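PDB 5LPE: kallikrein-10 from Homo sapiens, which is a secreted, zymogen-like serine protease of the trypsin family, inhibited by zinc and credited with a tumor-suppressor role in breast and prostate cancer. Local coordinates for residues 161-166 with 201-206. Numbering follows the deposited sequence.
With SO4 (sulfate ion), chain C.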
ATOM      1  N   VAL A 161     -17.456 -14.141  -1.905  1.00 38.16           N
ATOM      2  CA  VAL A 161     -18.657 -14.143  -1.083  1.00 33.42           C
ATOM      3  C   VAL A 161     -19.054 -12.720  -0.719  1.00 34.64           C
ATOM      4  O   VAL A 161     -20.225 -12.339  -0.822  1.00 38.50           O
ATOM      5  CB  VAL A 161     -18.429 -15.015   0.163  1.00 42.72           C
ATOM      6  CG1 VAL A 161     -19.391 -14.633   1.289  1.00 38.34           C
ATOM      7  CG2 VAL A 161     -18.577 -16.482  -0.196  1.00 43.00           C
ATOM      8  N   PHE A 162     -18.092 -11.903  -0.306  1.00 32.24           N
ATOM      9  CA  PHE A 162     -18.423 -10.533   0.054  1.00 33.26           C
ATOM     10  C   PHE A 162     -18.616  -9.648  -1.165  1.00 34.31           C
ATOM     11  O   PHE A 162     -19.355  -8.657  -1.090  1.00 32.15           O
ATOM     12  CB  PHE A 162     -17.337  -9.951   0.938  1.00 36.13           C
ATOM     13  CG  PHE A 162     -17.247 -10.603   2.261  1.00 42.41           C
ATOM     14  CD1 PHE A 162     -16.475 -11.747   2.437  1.00 38.89           C
ATOM     15  CD2 PHE A 162     -17.947 -10.084   3.340  1.00 41.38           C
ATOM     16  CE1 PHE A 162     -16.396 -12.357   3.665  1.00 41.76           C
ATOM     17  CE2 PHE A 162     -17.874 -10.691   4.578  1.00 48.44           C
ATOM     18  CZ  PHE A 162     -17.096 -11.831   4.743  1.00 44.90           C
ATOM     19  N   TYR A 163     -17.970  -9.987  -2.278  1.00 31.48           N
ATOM     20  CA  TYR A 163     -18.011  -9.195  -3.507  1.00 34.74           C
ATOM     21  C   TYR A 163     -18.289 -10.123  -4.677  1.00 35.49           C
ATOM     22  O   TYR A 163     -17.402 -10.394  -5.496  1.00 35.01           O
ATOM     23  CB  TYR A 163     -16.698  -8.437  -3.711  1.00 33.43           C
ATOM     24  CG  TYR A 163     -16.288  -7.607  -2.521  1.00 31.13           C
ATOM     25  CD1 TYR A 163     -16.962  -6.439  -2.205  1.00 29.11           C
ATOM     26  CD2 TYR A 163     -15.232  -7.993  -1.711  1.00 30.49           C
ATOM     27  CE1 TYR A 163     -16.600  -5.680  -1.121  1.00 25.25           C
ATOM     28  CE2 TYR A 163     -14.861  -7.230  -0.617  1.00 27.09           C
ATOM     29  CZ  TYR A 163     -15.556  -6.071  -0.330  1.00 24.37           C
ATOM     30  OH  TYR A 163     -15.213  -5.288   0.751  1.00 23.41           O
ATOM     31  N   PRO A 164     -19.509 -10.648  -4.775  1.00 37.49           N
ATOM     32  CA  PRO A 164     -19.822 -11.587  -5.861  1.00 35.85           C
ATOM     33  C   PRO A 164     -19.704 -10.932  -7.230  1.00 37.13           C
ATOM     34  O   PRO A 164     -20.358  -9.932  -7.515  1.00 37.18           O
ATOM     35  CB  PRO A 164     -21.261 -12.012  -5.555  1.00 30.69           C
ATOM     36  CG  PRO A 164     -21.796 -10.944  -4.672  1.00 37.24           C
ATOM     37  CD  PRO A 164     -20.658 -10.410  -3.888  1.00 34.78           C
ATOM     38  N   GLY A 165     -18.912 -11.548  -8.100  1.00 39.13           N
ATOM     39  CA  GLY A 165     -18.544 -10.944  -9.358  1.00 37.44           C
ATOM     40  C   GLY A 165     -17.172 -10.312  -9.365  1.00 45.53           C
ATOM     41  O   GLY A 165     -16.827  -9.634 -10.337  1.00 48.21           O
ATOM     42  N   VAL A 166     -16.386 -10.488  -8.312  1.00 43.99           N
ATOM     43  CA  VAL A 166     -15.038  -9.937  -8.320  1.00 43.80           C
ATOM     44  C   VAL A 166     -14.118 -10.905  -9.046  1.00 45.13           C
ATOM     45  O   VAL A 166     -14.216 -12.127  -8.891  1.00 45.59           O
ATOM     46  CB  VAL A 166     -14.515  -9.621  -6.896  1.00 43.06           C
ATOM     47  CG1 VAL A 166     -14.292 -10.879  -6.064  1.00 41.01           C
ATOM     48  CG2 VAL A 166     -13.236  -8.821  -6.979  1.00 34.65           C
ATOM     49  N   LEU A 201      -3.264  -1.494  -1.188  1.00 16.70           N
ATOM     50  CA  LEU A 201      -4.707  -1.427  -0.981  1.00 21.26           C
ATOM     51  C   LEU A 201      -5.413  -0.830  -2.187  1.00 21.94           C
ATOM     52  O   LEU A 201      -5.116   0.293  -2.599  1.00 21.53           O
ATOM     53  CB  LEU A 201      -4.999  -0.600   0.265  1.00 20.43           C
ATOM     54  CG  LEU A 201      -6.445  -0.407   0.668  1.00 22.46           C
ATOM     55  CD1 LEU A 201      -7.147  -1.738   0.848  1.00 23.30           C
ATOM     56  CD2 LEU A 201      -6.435   0.385   1.939  1.00 27.96           C
ATOM     57  N   SER A 202      -6.362  -1.583  -2.741  1.00 21.52           N
ATOM     58  CA  SER A 202      -7.105  -1.145  -3.917  1.00 26.42           C
ATOM     59  C   SER A 202      -8.482  -0.612  -3.529  1.00 26.78           C
ATOM     60  O   SER A 202      -8.753   0.570  -3.742  1.00 29.06           O
ATOM     61  CB  SER A 202      -7.221  -2.273  -4.955  1.00 26.96           C
ATOM     62  OG  SER A 202      -7.684  -1.799  -6.214  1.00 31.11           O
ATOM     63  N   TRP A 203      -9.355  -1.465  -2.983  1.00 26.69           N
ATOM     64  CA  TRP A 203     -10.670  -1.055  -2.492  1.00 25.59           C
ATOM     65  C   TRP A 203     -11.088  -2.007  -1.378  1.00 23.69           C
ATOM     66  O   TRP A 203     -10.320  -2.873  -0.965  1.00 21.93           O
ATOM     67  CB  TRP A 203     -11.713  -1.024  -3.615  1.00 23.78           C
ATOM     68  CG  TRP A 203     -11.694  -2.266  -4.452  1.00 29.22           C
ATOM     69  CD1 TRP A 203     -10.836  -2.560  -5.489  1.00 26.76           C
ATOM     70  CD2 TRP A 203     -12.560  -3.391  -4.325  1.00 27.93           C
ATOM     71  NE1 TRP A 203     -11.129  -3.796  -6.009  1.00 25.24           N
ATOM     72  CE2 TRP A 203     -12.179  -4.328  -5.311  1.00 20.79           C
ATOM     73  CE3 TRP A 203     -13.622  -3.699  -3.472  1.00 25.24           C
ATOM     74  CZ2 TRP A 203     -12.813  -5.531  -5.460  1.00 22.13           C
ATOM     75  CZ3 TRP A 203     -14.246  -4.895  -3.622  1.00 24.44           C
ATOM     76  CH2 TRP A 203     -13.846  -5.802  -4.612  1.00 27.96           C
ATOM     77  N   GLY A 204     -12.312  -1.844  -0.886  1.00 22.54           N
ATOM     78  CA  GLY A 204     -12.834  -2.700   0.158  1.00 24.66           C
ATOM     79  C   GLY A 204     -12.678  -2.172   1.566  1.00 27.53           C
ATOM     80  O   GLY A 204     -12.788  -2.957   2.516  1.00 27.48           O
ATOM     81  N   VAL A 205     -12.385  -0.884   1.734  1.00 24.89           N
ATOM     82  CA  VAL A 205     -12.301  -0.317   3.074  1.00 25.75           C
ATOM     83  C   VAL A 205     -13.689  -0.004   3.622  1.00 26.31           C
ATOM     84  O   VAL A 205     -14.038  -0.403   4.736  1.00 28.29           O
ATOM     85  CB  VAL A 205     -11.410   0.933   3.066  1.00 31.47           C
ATOM     86  CG1 VAL A 205     -11.094   1.351   4.486  1.00 30.99           C
ATOM     87  CG2 VAL A 205     -10.152   0.671   2.282  1.00 23.66           C
ATOM     88  N   TYR A 206     -14.507   0.700   2.850  1.00 28.83           N
ATOM     89  CA  TYR A 206     -15.855   1.065   3.301  1.00 26.94           C
ATOM     90  C   TYR A 206     -16.784  -0.147   3.314  1.00 27.05           C
ATOM     91  O   TYR A 206     -16.635  -1.054   2.487  1.00 26.08           O
ATOM     92  CB  TYR A 206     -16.451   2.151   2.407  1.00 21.23           C
ATOM     93  CG  TYR A 206     -15.697   3.456   2.424  1.00 26.67           C
ATOM     94  CD1 TYR A 206     -15.681   4.247   3.553  1.00 27.24           C
ATOM     95  CD2 TYR A 206     -15.026   3.912   1.296  1.00 28.51           C
ATOM     96  CE1 TYR A 206     -15.013   5.441   3.564  1.00 29.13           C
ATOM     97  CE2 TYR A 206     -14.352   5.103   1.299  1.00 25.89           C
ATOM     98  CZ  TYR A 206     -14.352   5.867   2.430  1.00 29.76           C
ATOM     99  OH  TYR A 206     -13.684   7.069   2.442  1.00 36.37           O
TER
HETATM  100  S   SO4 C 301     -14.242   1.052  -1.004  1.00 55.27           S
HETATM  101  O1  SO4 C 301     -15.451   1.629  -0.582  1.00 47.66           O
HETATM  102  O2  SO4 C 301     -14.209   1.368  -2.392  1.00 50.90           O
HETATM  103  O3  SO4 C 301     -13.065   1.624  -0.392  1.00 38.94           O
HETATM  104  O4  SO4 C 301     -14.282  -0.367  -0.861  1.00 39.37           O
HETATM  105  O   HOH W   1     -16.888  -2.807   0.635  1.00 28.92           O
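Trp-203 drives the edge of its indole into the face of Tyr-163, a T-shaped aromatic pair: the six-membered ring and the phenol have centroids 4.7 Å apart and planes at 79°. CZ3 of Trp-203 is the leading atom, poised over the middle of the tyrosine ring, 3.4 Å from Tyr-163 CD1 and 3.5 Å from its CE1. The opposite face of the phenol is backed, toward its rim, by CB of Phe-162. Further round the same indole edge, CH2 meets Tyr-163 CG, while Val-166 CG2, the methyl that its torsion turns away from the backbone N and out to the tryptophan, lies in the indole plane, 3.6 Å from Trp-203 CZ2. A type II turn from Tyr-163 to Val-166, closed by Val-166 N to Tyr-163 O at 3.0 Å, brings both side chains to the tryptophan. In the trypsin fold this joins the loop after helix 159-162 to the end of strand 196-203 in the second six-stranded barrel, where Ser-202 and Trp-203 form a classic beta bulge opposite Val-216. The contact borders the zinc site: the Trp-203 side chain is about 5 Å from the bound zinc and from the side chain of its ligand Asp-95, probably the charge-relay aspartate as in other trypsin-like proteases, whose OD2 is hydrogen-bonded to Ser-202 OG. At its far end the phenol OH is hydrogen-bonded to Pro-214 O and to a water, 3.0 Å away in the ring plane, which donates to Tyr-206 O. A leucine in place of Tyr-163 would probably leave Pro-214 O and this water without their hydroxyl partner and deprive the indole edge of its aromatic face. Beside the indole, a sulfate, probably from the crystallisation liquor, accepts a weak hydrogen bond from Val-205 N through O3.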